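Resiniferatoxin-binding, phosphotriesterase-related protein (Rhodobacter sphaeroides 2.4.1, PDB 3K2G) binds two zinc ions in a TIM-barrel fold of the phosphotriesterase family and is probably a metal-dependent hydrolase of phosphoric esters. Local coordinates at residues L216-L221 with A253-F258; I23-L28 with V351-I356; N240-H243 with Y248-T251. One frame throughout, in Å; residues are numbered along the deposited sequence.

Contact 1: L216-L221 with A253-F258; sequences LAHRVL and AQRGAF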
loop_
_atom_site.group_PDB
_atom_site.type_symbol
_atom_site.label_atom_id
_atom_site.label_comp_id
_atom_site.label_asym_id
_atom_site.label_seq_id
_atom_site.Cartn_x
_atom_site.Cartn_y
_atom_site.Cartn_z
ATOM N N LEU B 216 -5.598 20.440 7.749
ATOM C CA LEU B 216 -5.434 21.894 7.682
ATOM C C LEU B 216 -4.056 22.399 8.115
ATOM O O LEU B 216 -3.812 23.608 8.134
ATOM C CB LEU B 216 -6.502 22.577 8.553
ATOM C CG LEU B 216 -7.977 22.368 8.189
ATOM C CD1 LEU B 216 -8.869 23.026 9.238
ATOM C CD2 LEU B 216 -8.253 22.958 6.819
ATOM N N ALA B 217 -3.157 21.482 8.457
ATOM C CA ALA B 217 -1.820 21.845 8.927
ATOM C C ALA B 217 -1.008 22.769 8.016
ATOM O O ALA B 217 -0.384 23.718 8.497
ATOM C CB ALA B 217 -1.018 20.585 9.233
ATOM N N HIS B 218 -0.998 22.502 6.712
ATOM C CA HIS B 218 -0.234 23.354 5.808
ATOM C C HIS B 218 -0.818 24.765 5.746
ATOM O O HIS B 218 -0.078 25.738 5.621
ATOM C CB HIS B 218 -0.151 22.731 4.410
ATOM C CG HIS B 218 0.935 21.705 4.272
ATOM N ND1 HIS B 218 2.275 22.025 4.330
ATOM C CD2 HIS B 218 0.880 20.362 4.107
ATOM C CE1 HIS B 218 2.996 20.926 4.210
ATOM N NE2 HIS B 218 2.173 19.901 4.074
ATOM N N ARG B 219 -2.140 24.884 5.842
ATOM C CA ARG B 219 -2.764 26.205 5.824
ATOM C C ARG B 219 -2.394 26.932 7.120
ATOM O O ARG B 219 -2.200 28.151 7.131
ATOM C CB ARG B 219 -4.290 26.089 5.713
ATOM C CG ARG B 219 -4.999 27.437 5.818
ATOM C CD ARG B 219 -6.518 27.324 5.746
ATOM N NE ARG B 219 -7.156 28.625 5.947
ATOM C CZ ARG B 219 -8.470 28.814 6.050
ATOM N NH1 ARG B 219 -9.300 27.781 5.972
ATOM N NH2 ARG B 219 -8.953 30.036 6.238
ATOM N N VAL B 220 -2.304 26.171 8.210
ATOM C CA VAL B 220 -1.939 26.726 9.512
ATOM C C VAL B 220 -0.519 27.267 9.446
ATOM O O VAL B 220 -0.265 28.393 9.868
ATOM C CB VAL B 220 -2.006 25.658 10.651
ATOM C CG1 VAL B 220 -1.167 26.103 11.850
ATOM C CG2 VAL B 220 -3.448 25.453 11.097
ATOM N N LEU B 221 0.404 26.465 8.916
ATOM C CA LEU B 221 1.796 26.896 8.809
ATOM C C LEU B 221 1.948 28.067 7.843
ATOM O O LEU B 221 2.800 28.936 8.044
ATOM C CB LEU B 221 2.697 25.736 8.372
ATOM C CG LEU B 221 2.857 24.596 9.386
ATOM C CD1 LEU B 221 3.890 23.590 8.869
ATOM C CD2 LEU B 221 3.293 25.152 10.745
ATOM N N ALA B 253 6.831 18.208 8.489
ATOM C CA ALA B 253 8.080 18.121 9.228
ATOM C C ALA B 253 9.179 18.851 8.462
ATOM O O ALA B 253 9.985 19.568 9.055
ATOM C CB ALA B 253 8.468 16.660 9.440
ATOM N N GLN B 254 9.190 18.665 7.141
ATOM C CA GLN B 254 10.181 19.285 6.273
ATOM C C GLN B 254 10.120 20.814 6.354
ATOM O O GLN B 254 11.148 21.489 6.259
ATOM C CB GLN B 254 9.972 18.831 4.826
ATOM C CG GLN B 254 10.959 19.454 3.843
ATOM C CD GLN B 254 12.395 19.072 4.145
ATOM O OE1 GLN B 254 12.745 17.899 4.121
ATOM N NE2 GLN B 254 13.232 20.065 4.431
ATOM N N ARG B 255 8.919 21.361 6.528
ATOM C CA ARG B 255 8.786 22.807 6.640
ATOM C C ARG B 255 9.426 23.273 7.943
ATOM O O ARG B 255 9.721 24.454 8.102
ATOM C CB ARG B 255 7.314 23.236 6.571
ATOM C CG ARG B 255 6.704 23.054 5.188
ATOM C CD ARG B 255 5.272 23.580 5.103
ATOM N NE ARG B 255 5.206 25.041 5.095
ATOM C CZ ARG B 255 4.084 25.739 4.933
ATOM N NH1 ARG B 255 2.927 25.115 4.764
ATOM N NH2 ARG B 255 4.118 27.064 4.930
ATOM N N GLY B 256 9.634 22.338 8.873
ATOM C CA GLY B 256 10.277 22.681 10.132
ATOM C C GLY B 256 9.465 22.548 11.415
ATOM O O GLY B 256 10.020 22.596 12.517
ATOM N N ALA B 257 8.158 22.363 11.282
ATOM C CA ALA B 257 7.292 22.254 12.445
ATOM C C ALA B 257 7.430 20.927 13.174
ATOM O O ALA B 257 7.758 19.903 12.581
ATOM C CB ALA B 257 5.836 22.465 12.032
ATOM N N PHE B 258 7.186 20.963 14.478
ATOM C CA PHE B 258 7.225 19.756 15.281
ATOM C C PHE B 258 5.897 19.048 15.023
ATOM O O PHE B 258 4.863 19.694 14.861
ATOM C CB PHE B 258 7.337 20.101 16.766
ATOM C CG PHE B 258 8.722 20.479 17.203
ATOM C CD1 PHE B 258 9.648 19.499 17.546
ATOM C CD2 PHE B 258 9.099 21.817 17.289
ATOM C CE1 PHE B 258 10.934 19.847 17.976
ATOM C CE2 PHE B 258 10.379 22.174 17.715
ATOM C CZ PHE B 258 11.300 21.187 18.060
#

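Contact 2: I23-L28 with V351-I356; sequences IPSSAL and VFDASI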
loop_
_atom_site.group_PDB
_atom_site.type_symbol
_atom_site.label_atom_id
_atom_site.label_comp_id
_atom_site.label_asym_id
_atom_site.label_seq_id
_atom_site.Cartn_x
_atom_site.Cartn_y
_atom_site.Cartn_z
ATOM N N ILE B 23 14.428 28.337 34.207
ATOM C CA ILE B 23 15.289 27.194 34.464
ATOM C C ILE B 23 16.143 26.991 33.214
ATOM O O ILE B 23 15.729 27.343 32.113
ATOM C CB ILE B 23 14.477 25.897 34.695
ATOM C CG1 ILE B 23 13.639 25.582 33.453
ATOM C CG2 ILE B 23 13.598 26.042 35.923
ATOM C CD1 ILE B 23 13.021 24.191 33.454
ATOM N N PRO B 24 17.368 26.469 33.369
ATOM C CA PRO B 24 18.170 26.263 32.157
ATOM C C PRO B 24 17.484 25.179 31.319
ATOM O O PRO B 24 16.919 24.235 31.877
ATOM C CB PRO B 24 19.529 25.827 32.705
ATOM C CG PRO B 24 19.207 25.278 34.082
ATOM C CD PRO B 24 18.165 26.228 34.585
ATOM N N SER B 25 17.519 25.312 29.992
ATOM C CA SER B 25 16.851 24.338 29.126
ATOM C C SER B 25 17.346 22.922 29.373
ATOM O O SER B 25 16.622 21.955 29.131
ATOM C CB SER B 25 17.033 24.701 27.647
ATOM O OG SER B 25 18.383 24.586 27.246
ATOM N N SER B 26 18.575 22.809 29.868
ATOM C CA SER B 26 19.179 21.515 30.155
ATOM C C SER B 26 18.503 20.837 31.342
ATOM O O SER B 26 18.656 19.631 31.543
ATOM C CB SER B 26 20.671 21.691 30.461
ATOM O OG SER B 26 20.862 22.539 31.582
ATOM N N ALA B 27 17.762 21.616 32.127
ATOM C CA ALA B 27 17.075 21.084 33.300
ATOM C C ALA B 27 15.662 20.576 32.997
ATOM O O ALA B 27 14.998 20.016 33.872
ATOM C CB ALA B 27 17.016 22.143 34.390
ATOM N N LEU B 28 15.205 20.769 31.764
ATOM C CA LEU B 28 13.866 20.320 31.387
ATOM C C LEU B 28 13.767 18.805 31.544
ATOM O O LEU B 28 12.843 18.304 32.170
ATOM C CB LEU B 28 13.552 20.723 29.943
ATOM C CG LEU B 28 12.085 20.562 29.532
ATOM C CD1 LEU B 28 11.212 21.518 30.349
ATOM C CD2 LEU B 28 11.936 20.851 28.044
ATOM N N VAL B 351 12.318 22.252 21.341
ATOM C CA VAL B 351 11.156 23.115 21.199
ATOM C C VAL B 351 11.418 24.489 21.815
ATOM O O VAL B 351 11.055 25.519 21.242
ATOM C CB VAL B 351 9.910 22.505 21.888
ATOM C CG1 VAL B 351 8.748 23.501 21.848
ATOM C CG2 VAL B 351 9.527 21.197 21.196
ATOM N N PHE B 352 12.067 24.484 22.974
ATOM C CA PHE B 352 12.349 25.703 23.721
ATOM C C PHE B 352 13.730 26.307 23.498
ATOM O O PHE B 352 13.972 27.445 23.892
ATOM C CB PHE B 352 12.202 25.419 25.213
ATOM C CG PHE B 352 10.820 25.014 25.621
ATOM C CD1 PHE B 352 9.853 25.981 25.884
ATOM C CD2 PHE B 352 10.489 23.671 25.776
ATOM C CE1 PHE B 352 8.573 25.619 26.295
ATOM C CE2 PHE B 352 9.208 23.294 26.187
ATOM C CZ PHE B 352 8.248 24.272 26.451
ATOM N N ASP B 353 14.624 25.555 22.872
ATOM C CA ASP B 353 15.993 26.021 22.684
ATOM C C ASP B 353 16.501 25.876 21.257
ATOM O O ASP B 353 16.786 24.769 20.804
ATOM C CB ASP B 353 16.905 25.235 23.624
ATOM C CG ASP B 353 18.256 25.883 23.805
ATOM O OD1 ASP B 353 18.808 26.390 22.805
ATOM O OD2 ASP B 353 18.764 25.872 24.945
ATOM N N ALA B 354 16.634 26.997 20.555
ATOM C CA ALA B 354 17.111 26.966 19.180
ATOM C C ALA B 354 18.594 26.608 19.056
ATOM O O ALA B 354 19.062 26.299 17.964
ATOM C CB ALA B 354 16.848 28.311 18.508
ATOM N N SER B 355 19.338 26.642 20.161
ATOM C CA SER B 355 20.767 26.330 20.093
ATOM C C SER B 355 21.050 24.837 20.012
ATOM O O SER B 355 22.186 24.430 19.768
ATOM C CB SER B 355 21.508 26.900 21.301
ATOM O OG SER B 355 21.273 26.112 22.452
ATOM N N ILE B 356 20.028 24.019 20.227
ATOM C CA ILE B 356 20.214 22.578 20.167
ATOM C C ILE B 356 20.369 22.155 18.710
ATOM O O ILE B 356 19.528 22.461 17.867
ATOM C CB ILE B 356 19.022 21.830 20.788
ATOM C CG1 ILE B 356 18.669 22.442 22.146
ATOM C CG2 ILE B 356 19.370 20.359 20.944
ATOM C CD1 ILE B 356 19.794 22.420 23.164
#

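Contact 3: N240-H243 with Y248-T251; sequences NPSH and YQAT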
loop_
_atom_site.group_PDB
_atom_site.type_symbol
_atom_site.label_atom_id
_atom_site.label_comp_id
_atom_site.label_asym_id
_atom_site.label_seq_id
_atom_site.Cartn_x
_atom_site.Cartn_y
_atom_site.Cartn_z
ATOM N N ASN B 240 -1.582 12.232 15.575
ATOM C CA ASN B 240 -1.966 10.819 15.592
ATOM C C ASN B 240 -2.953 10.356 14.519
ATOM O O ASN B 240 -2.698 9.372 13.834
ATOM C CB ASN B 240 -2.527 10.432 16.966
ATOM C CG ASN B 240 -1.522 10.622 18.084
ATOM O OD1 ASN B 240 -1.099 9.660 18.732
ATOM N ND2 ASN B 240 -1.135 11.866 18.320
ATOM N N PRO B 241 -4.091 11.052 14.363
ATOM C CA PRO B 241 -5.096 10.669 13.363
ATOM C C PRO B 241 -4.669 10.679 11.899
ATOM O O PRO B 241 -5.329 10.061 11.066
ATOM C CB PRO B 241 -6.241 11.649 13.624
ATOM C CG PRO B 241 -6.085 11.983 15.087
ATOM C CD PRO B 241 -4.593 12.160 15.197
ATOM N N SER B 242 -3.590 11.386 11.573
ATOM C CA SER B 242 -3.133 11.441 10.188
ATOM C C SER B 242 -1.941 10.525 9.936
ATOM O O SER B 242 -1.194 10.705 8.973
ATOM C CB SER B 242 -2.797 12.888 9.786
ATOM O OG SER B 242 -1.816 13.469 10.632
ATOM N N HIS B 243 -1.784 9.526 10.802
ATOM C CA HIS B 243 -0.698 8.556 10.696
ATOM C C HIS B 243 -0.661 7.838 9.347
ATOM O O HIS B 243 0.395 7.385 8.914
ATOM C CB HIS B 243 -0.835 7.502 11.793
ATOM C CG HIS B 243 -1.997 6.577 11.596
ATOM N ND1 HIS B 243 -1.923 5.443 10.814
ATOM C CD2 HIS B 243 -3.270 6.632 12.060
ATOM C CE1 HIS B 243 -3.098 4.838 10.808
ATOM N NE2 HIS B 243 -3.932 5.539 11.556
ATOM N N TYR B 248 1.695 13.917 3.882
ATOM C CA TYR B 248 1.211 15.057 4.649
ATOM C C TYR B 248 2.112 15.295 5.860
ATOM O O TYR B 248 2.649 16.385 6.037
ATOM C CB TYR B 248 -0.220 14.776 5.109
ATOM C CG TYR B 248 -0.828 15.785 6.063
ATOM C CD1 TYR B 248 -1.188 17.063 5.631
ATOM C CD2 TYR B 248 -1.133 15.423 7.377
ATOM C CE1 TYR B 248 -1.849 17.949 6.480
ATOM C CE2 TYR B 248 -1.795 16.306 8.236
ATOM C CZ TYR B 248 -2.152 17.564 7.779
ATOM O OH TYR B 248 -2.833 18.425 8.611
ATOM N N GLN B 249 2.300 14.268 6.684
ATOM C CA GLN B 249 3.124 14.426 7.876
ATOM C C GLN B 249 4.576 14.787 7.592
ATOM O O GLN B 249 5.131 15.672 8.246
ATOM C CB GLN B 249 3.069 13.164 8.742
ATOM C CG GLN B 249 1.652 12.803 9.182
ATOM C CD GLN B 249 1.616 11.875 10.385
ATOM O OE1 GLN B 249 2.424 10.957 10.499
ATOM N NE2 GLN B 249 0.651 12.104 11.285
ATOM N N ALA B 250 5.191 14.112 6.625
ATOM C CA ALA B 250 6.587 14.378 6.296
ATOM C C ALA B 250 6.795 15.780 5.730
ATOM O O ALA B 250 7.775 16.448 6.060
ATOM C CB ALA B 250 7.110 13.323 5.302
ATOM N N THR B 251 5.874 16.235 4.886
ATOM C CA THR B 251 6.020 17.559 4.295
ATOM C C THR B 251 5.879 18.665 5.333
ATOM O O THR B 251 6.440 19.754 5.176
ATOM C CB THR B 251 5.016 17.773 3.147
ATOM O OG1 THR B 251 3.690 17.491 3.602
ATOM C CG2 THR B 251 5.367 16.864 1.974
HETATM O O HOH W 1 2.663 9.055 8.647
#

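Contact 1: L216-L221 with A253-F258
Arg255 reaches from the end of helix 246-255 to the first turn of helix 217-226 and grips His218 twice through a single nitrogen. Its NH1 donates to ring atom ND1 of His218 at 3.2 Å, a fairly straight bond with an N-H...N angle of 162°. NH1 lies in the imidazole plane and ND1 in the guanidinium plane, and ring and guanidinium are nearly coplanar, 10° apart. The same NH1 also donates to the backbone O of His218, on a lone pair in the carbonyl plane, but with a more bent angle of 137° and with the carbonyl oxygen well out of the guanidinium plane. CD of Arg255 sits in the ring plane at the imidazole edge, 3.5 Å from His218 ND1. One face of the guanidinium is covered by Leu221, whose CB lies over its centre, 3.7 Å from Arg255 CZ. Beyond CB, both methyls of Leu221 straddle the CB of Ala257, CD1 and CD2 each 3.9 Å from it. These two helices are successive outer helices of the TIM barrel, and Leu221 and Ala257 pack inward on Leu236 of strand 234-236. The bend in the arginine chain at CD-NE turns the guanidinium along helix 217-226, where NH2 forms salt bridges with Asp222 and Glu225; these acids probably hold the group flat against Leu221. On the far edge of the imidazole, NE2 bonds to Thr251 OG1, so the ring is fixed from both nitrogens. Gly256, with positive phi, ends helix 246-255 in a Schellman motif, its N bonded to Ala253 O at 2.8 Å, and the chain then turns into strand 258-261. Gln254 of the second subunit packs against both His218 and Arg255.

Contact 2: I23-L28 with V351-I356
Phe352, in the last turn of helix 337-352, meets Leu28 obliquely: methyl CD2 of Leu28 lies 3.9 Å from Phe352 CD2 and only slightly farther from CE2, the two side chains crossing at about a right angle. Ile16 of strand 15-18 touches both of them, and Pro205 also packs on the phenyl ring. Asp353, the first residue to leave helical geometry, carries the polar half of the contact. With CG anti to the backbone N (chi1 -164°), its carboxylate extends toward Ser25, whose OG donates to Asp353 OD2 at 2.7 Å on the anti lone pair, the one facing away from OD1. Having given its proton to the carboxylate, Ser25 OG can accept from Arg349 NE of the same helix, so the hydroxyl is used both as donor and as acceptor. Here the N-terminal hairpin of strands 15-18 and 21-24 is fastened to the C-terminal helix of the TIM barrel, joining residues more than 320 positions apart. The other carboxylate oxygen serves its own chain: Ser355 N donates to Asp353 OD1 at 2.7 Å, nearly in line with the C-O bond, forming an Asx turn, and Ser355 OG approaches the same oxygen so closely that the exact geometry of that bond is doubtful. A type I turn from Asp353 leads to Ile356, which packs on Arg349 and Arg350.

Contact 3: N240-H243 with Y248-T251
Gln249 carries its CG anti to the carbonyl carbon (chi1 -58°) and is extended beyond it, which sends the amide from helix 246-255 across to Ser242. The serine hydroxyl is placed between its own backbone N and carbonyl carbon and faces the incoming group. Gln249 NE2 donates to Ser242 OG at 2.9 Å, with an N-H...O angle of 148° and the oxygen 20° out of the amide plane, a bond that is neither straight nor flat. Behind the amide nitrogen, CG and CD of Gln249 rest against the backbone O of Ser242, CD at 3.4 Å. Ser242 OG also lies in the plane of the Tyr248 ring, at its edge, 3.7 Å from Tyr248 CE2. The loop of residues 240-243 follows strand 234-236 at the end of the TIM barrel where zinc-binding His238 stands, and it leads on to helix 246-255; the contact thus folds one beta-alpha connection back on its own helix. The side chain of Ser242 is about 8 Å from that of His238. A water completes the link on the other end of the amide, donating to Gln249 OE1 at 2.7 Å and to His243 O at 2.8 Å, so that the two amide ends are tied to successive residues of the loop. Within the loop, His243 N bonds to Asn240 O, and Ser242 OG donates to Met239 O, spending its proton there while it accepts the amide N-H. The phenol oxygen of Tyr248 accepts from the backbone N of Ala217, while Arg215 makes a cation-pi contact with its ring. Leu259 and Phe261 of strand 258-261 and Leu290 of helix 280-292 touch the Gln249 side chain.

Overall arrangement
Contacts 1 and 3 share helix 246-255 and touch each other: in both, the first turn of helix 217-226 is bonded to that helix, which is thus tied both to its neighbour and to the loop before it. Contact 1 is only partly buried and relies on an arginine with charged partners beside a subunit interface; contact 3 is buried, neutral and water-assisted, nearer the zinc centre. Contact 2, also buried, lies about 22 Å from contact 1 and 26 Å from contact 3, centre to centre, joins one carboxylate-hydroxyl bond to an apolar leucine-phenylalanine contact, and encloses the other two along the chain. Phe258 packing on Val351 connects it to contact 1.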